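Local structure of uncharacterized protein PF1083 (Pyrococcus furiosus, 3NRN) at residues G182-R185 against K189-I192; G12-A17 against A66-I71; P280-T285 against T313-H318. The protein is of unknown function but binds adenosine monophosphate and is probably an oxidoreductase of the flavin-containing amine oxidase family. All coordinates share one frame; numbering follows the deposited sequence.

Contact 1: G182-R185 against K189-I192; sequences GLIR and KAVI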
# COMPACT_ATOMS: atom_id res chain seq x y z
N GLY A 182 -6.30 9.07 4.83
CA GLY A 182 -7.02 9.04 6.09
C GLY A 182 -6.31 8.12 7.05
O GLY A 182 -5.71 7.12 6.64
N LEU A 183 -6.37 8.46 8.34
CA LEU A 183 -5.75 7.68 9.39
C LEU A 183 -6.73 6.63 9.91
O LEU A 183 -7.95 6.80 9.82
CB LEU A 183 -5.32 8.59 10.54
CG LEU A 183 -4.23 9.63 10.25
CD1 LEU A 183 -3.93 10.42 11.52
CD2 LEU A 183 -2.97 8.93 9.77
N ILE A 184 -6.19 5.56 10.48
CA ILE A 184 -6.99 4.46 11.00
C ILE A 184 -6.91 4.37 12.53
O ILE A 184 -5.84 4.15 13.09
CB ILE A 184 -6.49 3.11 10.45
CG1 ILE A 184 -6.24 3.22 8.94
CG2 ILE A 184 -7.51 2.03 10.75
CD1 ILE A 184 -5.55 2.01 8.37
N ARG A 185 -8.04 4.51 13.20
CA ARG A 185 -8.02 4.40 14.66
C ARG A 185 -7.63 2.96 14.98
O ARG A 185 -8.17 2.01 14.38
CB ARG A 185 -9.40 4.72 15.26
CG ARG A 185 -9.47 4.55 16.78
CD ARG A 185 -10.74 5.18 17.34
NE ARG A 185 -10.70 6.64 17.24
CZ ARG A 185 -9.91 7.41 17.98
NH1 ARG A 185 -9.09 6.87 18.88
NH2 ARG A 185 -9.91 8.73 17.81
N LYS A 189 -3.62 -2.75 12.49
CA LYS A 189 -4.18 -3.94 13.12
C LYS A 189 -5.70 -3.92 13.24
O LYS A 189 -6.35 -4.98 13.25
CB LYS A 189 -3.56 -4.16 14.51
CG LYS A 189 -3.86 -5.54 15.11
CD LYS A 189 -3.02 -5.80 16.37
CE LYS A 189 -3.30 -7.18 16.96
NZ LYS A 189 -4.74 -7.36 17.30
N ALA A 190 -6.28 -2.73 13.32
CA ALA A 190 -7.74 -2.61 13.45
C ALA A 190 -8.40 -3.28 12.25
O ALA A 190 -9.41 -3.97 12.39
CB ALA A 190 -8.14 -1.14 13.51
N VAL A 191 -7.82 -3.09 11.08
CA VAL A 191 -8.37 -3.69 9.87
C VAL A 191 -8.20 -5.21 9.90
O VAL A 191 -9.12 -5.96 9.56
CB VAL A 191 -7.66 -3.11 8.64
CG1 VAL A 191 -8.04 -3.90 7.40
CG2 VAL A 191 -8.03 -1.65 8.49
N ILE A 192 -7.02 -5.65 10.30
CA ILE A 192 -6.71 -7.06 10.36
C ILE A 192 -7.65 -7.79 11.32
O ILE A 192 -8.14 -8.87 10.99
CB ILE A 192 -5.26 -7.28 10.82
CG1 ILE A 192 -4.29 -6.55 9.88
CG2 ILE A 192 -4.96 -8.77 10.89
CD1 ILE A 192 -4.38 -6.97 8.42
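R185 and A190 bring the two backbones nearest, with their CA atoms 7.1 Å apart where the chain leaves strand 182-184 and, after a short turn, enters helix 188-200. Three residues separate the segments, and no hydrogen bond spans them. The strand spends its backbone bonds elsewhere: G182 pairs with I57 and I184 with H55, while L183 and R185 pair with V79 and E77. Toward the helix this end of the strand offers the R185 carbonyl and the I184 side chain. The carbonyl of R185 points at the A190 methyl, O to CB being 3.3 Å and the angle at O about 149°. This is a close van der Waals contact between a polar atom and a methyl group.

I184, whose CB is directed at the helix, does the rest with a single methyl. Its branch CG2 lies anti to the backbone N while CG1 stays beside it (chi1 -45°). From there CG2 spans two successive helix residues, 4.3 Å from the CB of A190 and equally far from the CG2 of V191. The CB of V191 points neither at the strand nor away from it, and the contact is made by its CG2 branch. The polar ends lead off in other directions: the R185 guanidinium turns from the helix to form a salt bridge with E77 through NE, and the K189 amine forms one with D193.

Here is a worked case of a tight strand-to-helix connection closed by aliphatic contacts. The strand is the middle member of a small antiparallel sheet, between strands 56-57 and 78-80. Its helix carries V191 and I192 onto helix 10-21 of the Rossmann-type nucleotide-binding fold and leads on to strand 205-207, an edge of the parallel sheet.

Contact 2: G12-A17 against A66-I71; sequences GLLAGA and AHLLRI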
# COMPACT_ATOMS: atom_id res chain seq x y z
N GLY A 12 -4.73 -11.17 1.05
CA GLY A 12 -5.27 -12.50 1.32
C GLY A 12 -6.48 -12.46 2.24
O GLY A 12 -7.48 -13.13 1.98
N LEU A 13 -6.39 -11.69 3.32
CA LEU A 13 -7.49 -11.56 4.28
C LEU A 13 -8.72 -10.86 3.68
O LEU A 13 -9.85 -11.20 4.02
CB LEU A 13 -7.01 -10.83 5.54
CG LEU A 13 -5.92 -11.60 6.31
CD1 LEU A 13 -5.34 -10.74 7.42
CD2 LEU A 13 -6.53 -12.89 6.87
N LEU A 14 -8.50 -9.90 2.78
CA LEU A 14 -9.61 -9.21 2.14
C LEU A 14 -10.36 -10.21 1.26
O LEU A 14 -11.59 -10.30 1.30
CB LEU A 14 -9.11 -8.03 1.27
CG LEU A 14 -8.64 -6.76 2.01
CD1 LEU A 14 -7.90 -5.82 1.07
CD2 LEU A 14 -9.85 -6.06 2.62
N ALA A 15 -9.62 -10.97 0.45
CA ALA A 15 -10.22 -11.96 -0.43
C ALA A 15 -10.94 -13.05 0.37
O ALA A 15 -12.06 -13.43 0.04
CB ALA A 15 -9.16 -12.57 -1.32
N GLY A 16 -10.28 -13.53 1.42
CA GLY A 16 -10.87 -14.57 2.25
C GLY A 16 -12.15 -14.11 2.91
O GLY A 16 -13.13 -14.85 3.00
N ALA A 17 -12.16 -12.87 3.37
CA ALA A 17 -13.33 -12.32 4.01
C ALA A 17 -14.47 -12.17 3.01
O ALA A 17 -15.61 -12.55 3.30
CB ALA A 17 -12.99 -10.97 4.63
N ALA A 66 -11.46 1.32 1.59
CA ALA A 66 -12.56 1.68 2.49
C ALA A 66 -13.85 1.06 1.99
O ALA A 66 -14.63 0.50 2.77
CB ALA A 66 -12.71 3.18 2.59
N HIS A 67 -14.09 1.14 0.68
CA HIS A 67 -15.31 0.57 0.11
C HIS A 67 -15.42 -0.92 0.40
O HIS A 67 -16.47 -1.40 0.80
CB HIS A 67 -15.37 0.78 -1.40
CG HIS A 67 -16.62 0.23 -2.02
ND1 HIS A 67 -17.88 0.67 -1.66
CD2 HIS A 67 -16.82 -0.75 -2.93
CE1 HIS A 67 -18.79 -0.02 -2.32
NE2 HIS A 67 -18.17 -0.89 -3.09
N LEU A 68 -14.32 -1.64 0.20
CA LEU A 68 -14.30 -3.07 0.43
C LEU A 68 -14.58 -3.38 1.89
O LEU A 68 -15.32 -4.31 2.20
CB LEU A 68 -12.95 -3.68 0.05
CG LEU A 68 -12.78 -4.31 -1.32
CD1 LEU A 68 -11.43 -5.06 -1.35
CD2 LEU A 68 -13.93 -5.26 -1.62
N LEU A 69 -13.96 -2.61 2.79
CA LEU A 69 -14.17 -2.83 4.21
C LEU A 69 -15.64 -2.58 4.56
O LEU A 69 -16.23 -3.33 5.35
CB LEU A 69 -13.26 -1.92 5.02
CG LEU A 69 -11.77 -2.19 4.79
CD1 LEU A 69 -10.93 -1.11 5.44
CD2 LEU A 69 -11.42 -3.58 5.34
N ARG A 70 -16.24 -1.55 3.97
CA ARG A 70 -17.63 -1.27 4.27
C ARG A 70 -18.55 -2.40 3.82
O ARG A 70 -19.37 -2.88 4.61
CB ARG A 70 -18.09 0.04 3.60
CG ARG A 70 -19.55 0.40 3.94
CD ARG A 70 -19.96 1.77 3.40
NE ARG A 70 -19.09 2.82 3.92
CZ ARG A 70 -19.23 4.12 3.65
NH1 ARG A 70 -20.22 4.54 2.88
NH2 ARG A 70 -18.38 5.00 4.16
N ILE A 71 -18.42 -2.86 2.58
CA ILE A 71 -19.30 -3.92 2.11
C ILE A 71 -19.06 -5.27 2.79
O ILE A 71 -19.93 -6.13 2.78
CB ILE A 71 -19.21 -4.09 0.56
CG1 ILE A 71 -17.83 -4.59 0.14
CG2 ILE A 71 -19.50 -2.74 -0.11
CD1 ILE A 71 -17.76 -4.97 -1.32
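Helix 10-21, the first helix of a Rossmann-type nucleotide-binding unit, sets L14 against L68 and L69 of helix 64-72. The GxGxxG pattern of G7, G9 and G12, consistent with such a unit, spans the turn after strand 2-6 and the start of this helix, and G7, A8 and G9 belong to the pocket of the bound AMP. L14 lies two residues beyond G12 and serves the hydrophobic core.

Its isobutyl group works as a fork. With CG held beside the backbone N (chi1 -75°), the two methyls reach successive residues of the partner helix: CD1 meets CD1 of L68 at 4.3 Å, and CD2 meets CD2 of L69 at 4.0 Å. L68 directs its CB at L14, whereas L69 starts out across the helix flank and brings only its terminal branch close. The nearest backbone approach, L14 CA to L68 CA, is 7.9 Å, a spacing bridged here by leucine side chains.

All three leucines are buried. L14 also touches L65 of helix 64-72 and L195 of helix 188-200, and L68 continues the apolar layer to A393 and M397 of helix 388-402. Helix 10-21 itself links strands 2-6 and 25-29, neighbours in the parallel sheet.

Contact 3: P280-T285 against T313-H318; sequences PRIGNT and TLIMAH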
# COMPACT_ATOMS: atom_id res chain seq x y z
N PRO A 280 0.61 17.12 19.28
CA PRO A 280 0.71 16.87 17.85
C PRO A 280 1.25 18.09 17.13
O PRO A 280 0.80 19.21 17.37
CB PRO A 280 -0.73 16.53 17.45
CG PRO A 280 -1.55 17.27 18.47
CD PRO A 280 -0.79 16.99 19.74
N ARG A 281 2.21 17.87 16.23
CA ARG A 281 2.84 18.96 15.50
C ARG A 281 2.23 19.24 14.13
O ARG A 281 2.40 20.32 13.58
CB ARG A 281 4.34 18.68 15.34
CG ARG A 281 5.09 18.46 16.65
CD ARG A 281 4.96 19.66 17.58
NE ARG A 281 5.63 19.45 18.86
CZ ARG A 281 6.95 19.52 19.05
NH1 ARG A 281 7.75 19.81 18.03
NH2 ARG A 281 7.46 19.30 20.25
N ILE A 282 1.54 18.26 13.55
CA ILE A 282 0.95 18.47 12.24
C ILE A 282 -0.51 18.07 12.14
O ILE A 282 -1.23 18.53 11.25
CB ILE A 282 1.77 17.73 11.14
CG1 ILE A 282 1.73 16.23 11.38
CG2 ILE A 282 3.23 18.21 11.17
CD1 ILE A 282 2.46 15.43 10.31
N GLY A 283 -0.96 17.23 13.07
CA GLY A 283 -2.35 16.80 13.05
C GLY A 283 -2.63 15.76 11.98
O GLY A 283 -1.69 15.21 11.39
N ASN A 284 -3.90 15.49 11.72
CA ASN A 284 -4.30 14.50 10.72
C ASN A 284 -4.09 15.02 9.30
O ASN A 284 -5.01 15.56 8.68
CB ASN A 284 -5.77 14.11 10.90
CG ASN A 284 -6.21 13.01 9.95
OD1 ASN A 284 -5.41 12.50 9.16
ND2 ASN A 284 -7.48 12.64 10.02
N THR A 285 -2.88 14.83 8.78
CA THR A 285 -2.53 15.26 7.43
C THR A 285 -1.18 14.63 7.09
O THR A 285 -0.56 13.97 7.92
CB THR A 285 -2.38 16.80 7.35
OG1 THR A 285 -3.49 17.43 8.00
CG2 THR A 285 -2.36 17.27 5.90
N THR A 313 4.35 12.27 20.78
CA THR A 313 3.62 12.25 19.53
C THR A 313 4.42 11.31 18.63
O THR A 313 5.65 11.28 18.71
CB THR A 313 3.57 13.64 18.88
OG1 THR A 313 2.99 14.58 19.80
CG2 THR A 313 2.74 13.61 17.62
N LEU A 314 3.73 10.54 17.80
CA LEU A 314 4.39 9.61 16.91
C LEU A 314 4.47 10.16 15.49
O LEU A 314 3.45 10.48 14.88
CB LEU A 314 3.66 8.26 16.92
CG LEU A 314 4.11 7.16 15.95
CD1 LEU A 314 5.62 6.98 16.02
CD2 LEU A 314 3.39 5.86 16.29
N ILE A 315 5.68 10.29 14.97
CA ILE A 315 5.90 10.79 13.62
C ILE A 315 6.49 9.66 12.78
O ILE A 315 7.41 8.97 13.22
CB ILE A 315 6.90 11.98 13.60
CG1 ILE A 315 6.24 13.21 14.22
CG2 ILE A 315 7.36 12.26 12.17
CD1 ILE A 315 5.10 13.78 13.41
N MSE A 316 5.94 9.46 11.59
CA MSE A 316 6.43 8.41 10.69
C MSE A 316 6.79 9.05 9.36
O MSE A 316 5.95 9.69 8.73
CB MSE A 316 5.37 7.32 10.46
CG MSE A 316 5.14 6.36 11.64
SE MSE A 316 3.97 5.03 11.17
CE MSE A 316 3.91 4.06 12.64
N ALA A 317 8.04 8.87 8.94
CA ALA A 317 8.50 9.43 7.68
C ALA A 317 8.86 8.31 6.72
O ALA A 317 9.37 7.27 7.13
CB ALA A 317 9.72 10.33 7.91
N HIS A 318 8.59 8.54 5.45
CA HIS A 318 8.86 7.56 4.40
C HIS A 318 9.96 8.06 3.49
O HIS A 318 9.98 9.23 3.11
CB HIS A 318 7.58 7.32 3.59
CG HIS A 318 7.77 6.46 2.38
ND1 HIS A 318 8.38 6.92 1.22
CD2 HIS A 318 7.43 5.18 2.13
CE1 HIS A 318 8.39 5.96 0.32
NE2 HIS A 318 7.82 4.89 0.85
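T313 meets P280 where strand 312-320 passes close to the start of loop 280-285, and its short side chain can be followed atom by atom. CB, directed at the loop, stands 4.4 Å from the CA of P280. At CB the chain divides. OG1 lies beside the backbone N (chi1 -57°) and comes within 3.5 Å of the P280 N. That nitrogen, closed into the proline ring, has no hydrogen to give, and the hydroxyl makes a weak hydrogen bond to the carbonyl of G278 instead. The methyl CG2, anti to the backbone N, rests 3.8 Å from the CA of P280.

Two residues on, the pairing is purely aliphatic: I282 and I315 meet through their CD1 methyls at 4.4 Å. The loop's polar grip comes from beyond the strand. The E299 carboxylate takes the backbone N-H groups of R281, I282 and G283, with OE1 on the first and OE2 on the other two, while the N284 amide bonds to V79 and S81.

With no hydrogen bond across it, the contact joins loop to strand by van der Waals fit, and directional bonds from this loop go instead to E299, V79 and S81.

Contact 1 is the middle member of the set, for it touches both of the others, which do not touch each other. Toward contact 2, 13 Å away between centres, helix 188-200 packs by V191 CG1 on L69 CD2 and by I192 CG2 on L13 CD1, each at 4.0 Å. Toward contact 3, 16 Å away between centres, L183 CG lies 3.3 Å from N284 OD1. Contacts 2 and 3 stay about 13 Å apart at their nearest atoms. Neither contact near the nucleotide lines its pocket: the side chains of L14 and V191 are about 10 and 11 Å from the bound AMP. The order in space, 2-1-3, leads from nucleotide-binding part to mixed sheet.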